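Local coordinates for protein porin (Acinetobacter baumannii AB307-0294, PDB 5DL7) that probably acts as an outer-membrane beta-barrel porin of the OprD family, letting small solutes pass, and binds calcium ions, at residues D33-K38 against P42-R47; Y88-L93 against Q171-R176; Y393-P398 against F403-E408. All coordinates share one frame; numbering follows the deposited sequence.

Contact 1 of 3, residues D33-K38 against P42-R47; sequences DRDYKK and PYTAAR. With CA (calcium ion), chain D.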
loop_
_atom_site.group_PDB
_atom_site.type_symbol
_atom_site.label_atom_id
_atom_site.label_comp_id
_atom_site.label_asym_id
_atom_site.label_seq_id
_atom_site.Cartn_x
_atom_site.Cartn_y
_atom_site.Cartn_z
ATOM N N ASP A 33 6.372 -2.565 15.766
ATOM C CA ASP A 33 7.745 -2.515 16.386
ATOM C C ASP A 33 8.713 -2.901 15.298
ATOM O O ASP A 33 8.858 -4.113 15.025
ATOM C CB ASP A 33 7.778 -3.563 17.466
ATOM C CG ASP A 33 9.246 -3.717 18.134
ATOM O OD1 ASP A 33 9.903 -2.633 18.235
ATOM O OD2 ASP A 33 9.651 -4.909 18.499
ATOM N N ARG A 34 9.529 -1.980 14.815
ATOM C CA ARG A 34 10.598 -2.322 13.882
ATOM C C ARG A 34 11.917 -2.140 14.769
ATOM O O ARG A 34 12.391 -1.069 15.014
ATOM C CB ARG A 34 10.579 -1.405 12.712
ATOM C CG ARG A 34 11.723 -1.581 11.715
ATOM C CD ARG A 34 11.709 -0.684 10.549
ATOM N NE ARG A 34 10.570 -1.060 9.654
ATOM C CZ ARG A 34 9.965 -0.277 8.800
ATOM N NH1 ARG A 34 10.406 0.920 8.503
ATOM N NH2 ARG A 34 9.038 -0.771 7.950
ATOM N N ASP A 35 12.411 -3.250 15.237
ATOM C CA ASP A 35 13.533 -3.238 16.210
ATOM C C ASP A 35 14.757 -3.403 15.438
ATOM O O ASP A 35 15.192 -4.494 14.984
ATOM C CB ASP A 35 13.332 -4.334 17.188
ATOM C CG ASP A 35 14.382 -4.274 18.297
ATOM O OD1 ASP A 35 15.454 -3.687 18.082
ATOM O OD2 ASP A 35 13.988 -4.914 19.310
ATOM N N TYR A 36 15.468 -2.275 15.294
ATOM C CA TYR A 36 16.730 -2.217 14.545
ATOM C C TYR A 36 17.767 -3.089 15.142
ATOM O O TYR A 36 17.974 -3.078 16.381
ATOM C CB TYR A 36 17.255 -0.791 14.495
ATOM C CG TYR A 36 16.312 0.190 14.034
ATOM C CD1 TYR A 36 15.707 0.127 12.783
ATOM C CD2 TYR A 36 15.951 1.316 14.877
ATOM C CE1 TYR A 36 14.836 1.119 12.289
ATOM C CE2 TYR A 36 15.092 2.272 14.447
ATOM C CZ TYR A 36 14.487 2.171 13.124
ATOM O OH TYR A 36 13.668 3.181 12.774
ATOM N N LYS A 37 18.496 -3.854 14.325
ATOM C CA LYS A 37 19.587 -4.710 14.811
ATOM C C LYS A 37 20.791 -3.931 15.357
ATOM O O LYS A 37 21.367 -4.406 16.358
ATOM C CB LYS A 37 20.007 -5.755 13.810
ATOM C CG LYS A 37 18.767 -6.650 13.599
ATOM C CD LYS A 37 18.916 -8.154 13.277
ATOM C CE LYS A 37 19.071 -8.474 11.799
ATOM N NZ LYS A 37 20.004 -9.710 11.821
ATOM N N LYS A 38 21.155 -2.816 14.738
ATOM C CA LYS A 38 22.366 -2.076 15.050
ATOM C C LYS A 38 22.069 -0.726 15.666
ATOM O O LYS A 38 22.938 0.124 15.621
ATOM C CB LYS A 38 23.165 -1.918 13.789
ATOM C CG LYS A 38 23.717 -3.304 13.312
ATOM C CD LYS A 38 24.677 -3.129 12.143
ATOM C CE LYS A 38 23.977 -2.654 10.803
ATOM N NZ LYS A 38 24.782 -1.713 9.855
ATOM N N PRO A 42 19.751 7.879 17.351
ATOM C CA PRO A 42 19.645 7.597 18.812
ATOM C C PRO A 42 18.553 6.588 19.215
ATOM O O PRO A 42 18.199 6.566 20.381
ATOM C CB PRO A 42 19.280 8.953 19.365
ATOM C CG PRO A 42 18.403 9.513 18.277
ATOM C CD PRO A 42 18.879 8.992 16.950
ATOM N N TYR A 43 18.085 5.764 18.293
ATOM C CA TYR A 43 16.865 4.998 18.488
ATOM C C TYR A 43 17.183 3.518 18.449
ATOM O O TYR A 43 18.046 3.102 17.647
ATOM C CB TYR A 43 15.833 5.301 17.351
ATOM C CG TYR A 43 15.298 6.716 17.454
ATOM C CD1 TYR A 43 14.765 7.156 18.642
ATOM C CD2 TYR A 43 15.408 7.615 16.395
ATOM C CE1 TYR A 43 14.372 8.472 18.800
ATOM C CE2 TYR A 43 15.011 8.950 16.520
ATOM C CZ TYR A 43 14.488 9.347 17.735
ATOM O OH TYR A 43 14.129 10.649 17.961
ATOM N N THR A 44 16.534 2.754 19.344
ATOM C CA THR A 44 16.656 1.301 19.324
ATOM C C THR A 44 15.659 0.579 18.453
ATOM O O THR A 44 15.894 -0.594 18.119
ATOM C CB THR A 44 16.606 0.686 20.657
ATOM O OG1 THR A 44 17.143 -0.694 20.484
ATOM C CG2 THR A 44 15.323 0.786 21.267
ATOM N N ALA A 45 14.599 1.296 18.116
ATOM C CA ALA A 45 13.462 0.713 17.374
ATOM C C ALA A 45 12.551 1.854 16.949
ATOM O O ALA A 45 12.667 2.973 17.513
ATOM C CB ALA A 45 12.681 -0.270 18.253
ATOM N N ALA A 46 11.785 1.627 15.866
ATOM C CA ALA A 46 10.611 2.461 15.508
ATOM C C ALA A 46 9.427 1.746 16.127
ATOM O O ALA A 46 9.233 0.519 15.850
ATOM C CB ALA A 46 10.409 2.579 14.023
ATOM N N ARG A 47 8.605 2.430 16.937
ATOM C CA ARG A 47 7.606 1.665 17.706
ATOM C C ARG A 47 6.461 2.578 18.069
ATOM O O ARG A 47 6.697 3.739 18.366
ATOM C CB ARG A 47 8.172 1.160 19.030
ATOM C CG ARG A 47 7.380 0.179 19.861
ATOM C CD ARG A 47 8.157 -0.317 21.110
ATOM N NE ARG A 47 9.239 -1.125 20.662
ATOM C CZ ARG A 47 10.213 -1.702 21.443
ATOM N NH1 ARG A 47 10.271 -1.408 22.704
ATOM N NH2 ARG A 47 11.164 -2.417 20.916
HETATM CA CA CA D . 17.264 -2.521 18.591
HETATM O O HOH W 1 17.902 -4.690 18.887
#

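Contact 2 of 3, residues Y88-L93 against Q171-R176; sequences YARSGL and QRDSIR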
loop_
_atom_site.group_PDB
_atom_site.type_symbol
_atom_site.label_atom_id
_atom_site.label_comp_id
_atom_site.label_asym_id
_atom_site.label_seq_id
_atom_site.Cartn_x
_atom_site.Cartn_y
_atom_site.Cartn_z
ATOM N N TYR A 88 11.218 6.292 20.873
ATOM C CA TYR A 88 11.401 5.436 19.742
ATOM C C TYR A 88 11.277 6.190 18.466
ATOM O O TYR A 88 10.590 7.210 18.358
ATOM C CB TYR A 88 10.344 4.294 19.822
ATOM C CG TYR A 88 10.487 3.415 20.985
ATOM C CD1 TYR A 88 11.531 2.576 21.084
ATOM C CD2 TYR A 88 9.676 3.524 22.072
ATOM C CE1 TYR A 88 11.689 1.778 22.215
ATOM C CE2 TYR A 88 9.837 2.841 23.205
ATOM C CZ TYR A 88 10.855 1.956 23.298
ATOM O OH TYR A 88 10.999 1.244 24.439
ATOM N N ALA A 89 11.835 5.625 17.366
ATOM C CA ALA A 89 11.651 6.185 16.052
ATOM C C ALA A 89 10.148 6.050 15.560
ATOM O O ALA A 89 9.348 5.303 16.185
ATOM C CB ALA A 89 12.575 5.727 14.989
ATOM N N ARG A 90 9.799 7.031 14.791
ATOM C CA ARG A 90 8.460 7.201 14.336
ATOM C C ARG A 90 8.052 5.922 13.574
ATOM O O ARG A 90 8.803 5.428 12.737
ATOM C CB ARG A 90 8.164 8.388 13.505
ATOM C CG ARG A 90 8.841 8.545 12.263
ATOM C CD ARG A 90 8.541 9.962 11.743
ATOM N NE ARG A 90 7.286 9.995 11.028
ATOM C CZ ARG A 90 7.155 10.256 9.701
ATOM N NH1 ARG A 90 8.221 10.473 8.912
ATOM N NH2 ARG A 90 5.960 10.401 9.124
ATOM N N SER A 91 6.848 5.420 13.889
ATOM C CA SER A 91 6.250 4.275 13.132
ATOM C C SER A 91 5.397 4.628 11.982
ATOM O O SER A 91 5.112 3.780 11.083
ATOM C CB SER A 91 5.434 3.473 14.166
ATOM O OG SER A 91 4.203 4.092 14.497
ATOM N N GLY A 92 4.776 5.790 12.032
ATOM C CA GLY A 92 3.708 6.120 11.167
ATOM C C GLY A 92 2.246 5.917 11.629
ATOM O O GLY A 92 1.310 6.186 10.922
ATOM N N LEU A 93 2.071 5.351 12.807
ATOM C CA LEU A 93 0.780 5.147 13.353
ATOM C C LEU A 93 0.210 6.462 13.941
ATOM O O LEU A 93 -0.937 6.558 14.222
ATOM C CB LEU A 93 0.785 4.091 14.524
ATOM C CG LEU A 93 1.117 2.647 14.089
ATOM C CD1 LEU A 93 0.951 1.724 15.257
ATOM C CD2 LEU A 93 0.192 2.177 12.960
ATOM N N GLN A 171 -1.349 12.647 4.555
ATOM C CA GLN A 171 -0.571 11.429 4.865
ATOM C C GLN A 171 -1.314 10.675 5.990
ATOM O O GLN A 171 -2.028 11.236 6.797
ATOM C CB GLN A 171 0.827 11.649 5.185
ATOM C CG GLN A 171 1.628 12.466 4.144
ATOM C CD GLN A 171 1.814 11.649 2.781
ATOM O OE1 GLN A 171 1.108 10.696 2.505
ATOM N NE2 GLN A 171 2.582 12.291 1.835
ATOM N N ARG A 172 -1.053 9.389 5.979
ATOM C CA ARG A 172 -1.713 8.525 6.969
ATOM C C ARG A 172 -1.600 8.964 8.422
ATOM O O ARG A 172 -2.556 8.853 9.227
ATOM C CB ARG A 172 -1.112 7.039 6.783
ATOM C CG ARG A 172 0.324 6.970 6.983
ATOM C CD ARG A 172 0.923 5.814 6.145
ATOM N NE ARG A 172 2.354 5.704 6.274
ATOM C CZ ARG A 172 3.096 4.720 5.772
ATOM N NH1 ARG A 172 2.538 3.806 4.963
ATOM N NH2 ARG A 172 4.396 4.716 6.030
ATOM N N ASP A 173 -0.431 9.455 8.783
ATOM C CA ASP A 173 -0.103 9.914 10.119
ATOM C C ASP A 173 -0.145 11.467 10.293
ATOM O O ASP A 173 0.419 11.980 11.210
ATOM C CB ASP A 173 1.311 9.514 10.512
ATOM C CG ASP A 173 2.399 9.946 9.490
ATOM O OD1 ASP A 173 2.078 10.488 8.402
ATOM O OD2 ASP A 173 3.632 9.798 9.834
ATOM N N SER A 174 -1.028 12.093 9.541
ATOM C CA SER A 174 -1.152 13.563 9.584
ATOM C C SER A 174 -2.546 13.987 9.592
ATOM O O SER A 174 -3.470 13.404 8.987
ATOM C CB SER A 174 -0.464 14.133 8.331
ATOM O OG SER A 174 -0.538 15.588 8.446
ATOM N N ILE A 175 -2.783 15.107 10.317
ATOM C CA ILE A 175 -4.055 15.742 10.218
ATOM C C ILE A 175 -4.122 16.794 9.129
ATOM O O ILE A 175 -5.273 17.338 8.908
ATOM C CB ILE A 175 -4.570 16.371 11.490
ATOM C CG1 ILE A 175 -3.654 17.503 12.027
ATOM C CG2 ILE A 175 -4.647 15.365 12.634
ATOM C CD1 ILE A 175 -4.040 18.179 13.347
ATOM N N ARG A 176 -2.998 17.168 8.578
ATOM C CA ARG A 176 -2.975 18.323 7.563
ATOM C C ARG A 176 -2.836 17.837 6.073
ATOM O O ARG A 176 -2.121 16.831 5.852
ATOM C CB ARG A 176 -1.698 19.133 7.833
ATOM C CG ARG A 176 -1.633 19.769 9.224
ATOM C CD ARG A 176 -0.463 20.725 9.399
ATOM N NE ARG A 176 0.784 20.034 9.050
ATOM C CZ ARG A 176 1.560 20.244 7.952
ATOM N NH1 ARG A 176 1.359 21.233 7.077
ATOM N NH2 ARG A 176 2.643 19.502 7.796
HETATM O O HOH W 2 4.545 9.731 12.085
HETATM O O HOH W 3 -1.447 6.172 10.440
#

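Contact 3 of 3, residues Y393-P398 against F403-E408; sequences YRNDMP and FHSANE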
loop_
_atom_site.group_PDB
_atom_site.type_symbol
_atom_site.label_atom_id
_atom_site.label_comp_id
_atom_site.label_asym_id
_atom_site.label_seq_id
_atom_site.Cartn_x
_atom_site.Cartn_y
_atom_site.Cartn_z
ATOM N N TYR A 393 14.661 -8.949 8.677
ATOM C CA TYR A 393 15.193 -8.182 7.556
ATOM C C TYR A 393 16.651 -7.840 7.779
ATOM O O TYR A 393 17.069 -7.348 8.854
ATOM C CB TYR A 393 14.346 -6.888 7.379
ATOM C CG TYR A 393 14.937 -5.998 6.304
ATOM C CD1 TYR A 393 14.870 -6.299 4.970
ATOM C CD2 TYR A 393 15.563 -4.800 6.726
ATOM C CE1 TYR A 393 15.479 -5.440 4.023
ATOM C CE2 TYR A 393 16.184 -3.975 5.776
ATOM C CZ TYR A 393 16.074 -4.284 4.455
ATOM O OH TYR A 393 16.749 -3.441 3.470
ATOM N N ARG A 394 17.480 -8.102 6.744
ATOM C CA ARG A 394 18.881 -7.706 6.846
ATOM C C ARG A 394 19.286 -6.960 5.580
ATOM O O ARG A 394 18.816 -7.298 4.429
ATOM C CB ARG A 394 19.717 -8.915 6.885
ATOM C CG ARG A 394 19.426 -9.974 7.956
ATOM C CD ARG A 394 20.393 -11.200 7.801
ATOM N NE ARG A 394 20.203 -11.943 6.516
ATOM C CZ ARG A 394 21.072 -12.825 6.095
ATOM N NH1 ARG A 394 20.974 -13.437 4.963
ATOM N NH2 ARG A 394 22.139 -13.106 6.912
ATOM N N ASN A 395 20.218 -6.037 5.754
ATOM C CA ASN A 395 20.884 -5.504 4.568
ATOM C C ASN A 395 22.311 -5.137 4.901
ATOM O O ASN A 395 22.668 -5.151 6.124
ATOM C CB ASN A 395 20.120 -4.296 3.910
ATOM C CG ASN A 395 20.190 -3.014 4.689
ATOM O OD1 ASN A 395 21.238 -2.665 5.293
ATOM N ND2 ASN A 395 19.096 -2.305 4.731
ATOM N N ASP A 396 23.149 -4.858 3.896
ATOM C CA ASP A 396 24.509 -4.458 4.140
ATOM C C ASP A 396 24.681 -2.965 3.673
ATOM O O ASP A 396 25.780 -2.513 3.335
ATOM C CB ASP A 396 25.502 -5.389 3.460
ATOM C CG ASP A 396 25.463 -5.382 1.915
ATOM O OD1 ASP A 396 24.505 -4.753 1.342
ATOM O OD2 ASP A 396 26.287 -6.072 1.265
ATOM N N MET A 397 23.618 -2.230 3.683
ATOM C CA MET A 397 23.610 -0.839 3.210
ATOM C C MET A 397 24.170 0.085 4.273
ATOM O O MET A 397 24.115 -0.205 5.478
ATOM C CB MET A 397 22.172 -0.357 2.789
ATOM C CG MET A 397 21.709 -1.141 1.663
ATOM S SD MET A 397 20.043 -0.333 1.124
ATOM C CE MET A 397 19.187 -1.750 0.743
ATOM N N PRO A 398 24.625 1.268 3.917
ATOM C CA PRO A 398 25.154 2.190 4.826
ATOM C C PRO A 398 24.103 2.808 5.764
ATOM O O PRO A 398 22.892 2.743 5.545
ATOM C CB PRO A 398 25.776 3.283 3.969
ATOM C CG PRO A 398 25.810 2.651 2.602
ATOM C CD PRO A 398 24.808 1.636 2.543
ATOM N N PHE A 403 16.328 2.203 5.017
ATOM C CA PHE A 403 15.929 0.903 5.651
ATOM C C PHE A 403 17.148 0.301 6.308
ATOM O O PHE A 403 18.265 0.270 5.700
ATOM C CB PHE A 403 15.323 -0.022 4.615
ATOM C CG PHE A 403 14.090 0.555 3.960
ATOM C CD1 PHE A 403 12.954 0.789 4.769
ATOM C CD2 PHE A 403 14.074 0.902 2.638
ATOM C CE1 PHE A 403 11.746 1.243 4.119
ATOM C CE2 PHE A 403 12.927 1.409 2.059
ATOM C CZ PHE A 403 11.775 1.637 2.825
ATOM N N HIS A 404 16.965 -0.205 7.513
ATOM C CA HIS A 404 18.023 -0.733 8.348
ATOM C C HIS A 404 17.669 -2.196 8.758
ATOM O O HIS A 404 16.482 -2.475 8.866
ATOM C CB HIS A 404 18.051 0.097 9.633
ATOM C CG HIS A 404 18.346 1.538 9.358
ATOM N ND1 HIS A 404 19.606 2.026 9.482
ATOM C CD2 HIS A 404 17.556 2.592 9.076
ATOM C CE1 HIS A 404 19.620 3.299 9.127
ATOM N NE2 HIS A 404 18.394 3.638 8.785
ATOM N N SER A 405 18.625 -3.035 8.904
ATOM C CA SER A 405 18.436 -4.434 9.431
ATOM C C SER A 405 17.564 -4.316 10.663
ATOM O O SER A 405 17.853 -3.453 11.547
ATOM C CB SER A 405 19.813 -5.118 9.742
ATOM O OG SER A 405 20.574 -5.179 8.553
ATOM N N ALA A 406 16.545 -5.176 10.770
ATOM C CA ALA A 406 15.577 -5.062 11.825
ATOM C C ALA A 406 14.846 -6.360 11.984
ATOM O O ALA A 406 14.663 -7.137 11.022
ATOM C CB ALA A 406 14.618 -3.911 11.550
ATOM N N ASN A 407 14.289 -6.562 13.139
ATOM C CA ASN A 407 13.271 -7.568 13.354
ATOM C C ASN A 407 11.962 -6.797 13.658
ATOM O O ASN A 407 11.858 -6.005 14.630
ATOM C CB ASN A 407 13.610 -8.408 14.561
ATOM C CG ASN A 407 14.813 -9.297 14.327
ATOM O OD1 ASN A 407 15.032 -9.816 13.296
ATOM N ND2 ASN A 407 15.535 -9.498 15.320
ATOM N N GLU A 408 11.007 -6.958 12.717
ATOM C CA GLU A 408 9.822 -6.088 12.679
ATOM C C GLU A 408 8.610 -6.965 13.057
ATOM O O GLU A 408 8.488 -8.115 12.524
ATOM C CB GLU A 408 9.664 -5.466 11.326
ATOM C CG GLU A 408 8.430 -4.631 11.146
ATOM C CD GLU A 408 8.357 -3.795 9.844
ATOM O OE1 GLU A 408 9.429 -3.526 9.280
ATOM O OE2 GLU A 408 7.218 -3.400 9.513
HETATM O O HOH W 4 21.239 -2.013 8.119
HETATM O O HOH W 5 20.941 0.932 6.542
#

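Contact 1 of 3, residues D33-K38 against P42-R47
Asp35, Tyr36 and Thr44 bind a calcium ion at the turn end of the beta hairpin made by strands 22-36 and 46-58 of the porin barrel. Asp35 OD1 lies 2.2 Å from the calcium. Thr44 gives two oxygens, its carbonyl O at 2.4 Å and its OG1 at 2.6 Å from the ion. With chi1 at -164°, OG1 stands on the side of the carbonyl carbon, and both oxygens can reach the same ion. Tyr36 O, a water and Asp39 also bind the metal. Away from the turn, Arg34 and Ala46 form an antiparallel hydrogen-bonded pair, with Arg34 N 2.7 Å from Ala46 O. The next pair, Asp33 and Arg47, is non-hydrogen-bonded. Their side chains lie side by side and make a salt bridge. Arg47 grips side-on, with NE 2.9 Å and NH2 3.0 Å from the same Asp33 OD1. That oxygen lies in the guanidinium plane, but both nitrogens reach it from one face of the carboxylate. The two planes are 75° apart. On Tyr36, OH packs 3.5 Å from Ala46 CB. Asp35 OD1 and Thr44 O sit only 3.1 Å apart. The calcium probably offsets their repulsion and joins the hairpin's two arms where regular pairing ends.

Contact 2 of 3, residues Y88-L93 against Q171-R176
The backbones of Gly92 and Asp173 come within 5.5 Å, CA to CA, where two loops of the porin meet without forming strands. One loop joins strands 66-79 and 105-117. The other follows strand 159-170 and starts with a type I beta turn from Gln171 to Ser174. Each loop also has an ST turn. In the first, Leu93 N donates to Ser91 OG at 3.0 Å. In the second, Arg176 N donates to Ser174 OG.

The main link is a salt bridge between Arg90 and Asp173. The two side chains cross at about a right angle, yet their flat ends are nearly coplanar, 13° apart. Arg90 NH2 points within its guanidinium plane at the syn lone pair of Asp173 OD2. The modelled distance from NH2 to OD2 is 2.5 Å, which is short, so the exact length is doubtful. A water at the same guanidinium edge accepts from Arg90 NE at 2.9 Å and probably links it to Asp173 OD2. This water is also modelled too close to OD2, so that length is doubtful as well.

Asp173 CG sits between its backbone N and carbonyl carbon (chi1 53°), which sends the carboxylate toward Arg90. Arg172 turns its polar end to Ser137 and Glu300 instead, and its CG lies 4.1 Å from Gly92 O. Gly92 has a positive phi of 96°, a backbone shape that suits glycine. Its carbonyl O packs 3.4 Å from Asp173 CB and accepts from a second water at 2.8 Å, which also donates weakly to Arg172 O.

Contact 3 of 3, residues Y393-P398 against F403-E408
The ring of Tyr393 meets the carbonyl group of His404 at its edge, with ring atom CD2 3.3 Å from His404 O. Phe403 CB comes to the same ring obliquely and lies 3.9 Å from Tyr393 OH. The side chains of Tyr393 and Phe403 cross at about a right angle. Beyond the hydroxyl lies a second flat group, the amide of Asn395, which uses both hydrogens of ND2. It donates to Tyr393 OH at 2.9 Å and to Phe403 O, also at 2.9 Å. Both acceptors are within 4° of the amide plane, so the amide is fixed in rotation. Its ND2 nevertheless meets Phe403 O from well above the carbonyl plane, 60° out of it. Asn395 OD1 accepts from Met397 N, making an Asx turn where strand 384-395 ends. A water links the same OD1 to Ser405 N.

The last regular pair before the turn is Tyr393 with Ala406, antiparallel and hydrogen-bonded, with Ala406 N 2.9 Å from Tyr393 O. Two residues after Tyr393, Asn395 N donates to Ser405 OG at 2.9 Å, so a side chain takes the place of a backbone acceptor.

This is the turn end of a hairpin in the wall of the porin barrel. Strand 384-395 has strand 363-375 as its other neighbour, and Glu365 there bonds to Tyr393 OH. Strand 406-418 pairs on with strand 22-36.

Overall arrangement
From the N terminus, contact 1 comes first and closes the short turn between strands 22-36 and 46-58. Contact 2 brings together two loop segments with 77 residues between them, much of it strand. Contact 3 closes the hairpin of strands 384-395 and 406-418 near the C terminus. The three follow in series, and none encloses another. Contacts 1 and 3 touch, since strands 22-36 and 406-418 pair and join the two ends of the chain in the barrel. Arg34 forms a salt bridge with Glu408 across that seam. Contact 1 also touches contact 2, where the backbone of Ala89 probably hydrogen-bonds to Ala45 and Arg47, tying the contact 2 loop to the first hairpin. Contacts 2 and 3 stay apart.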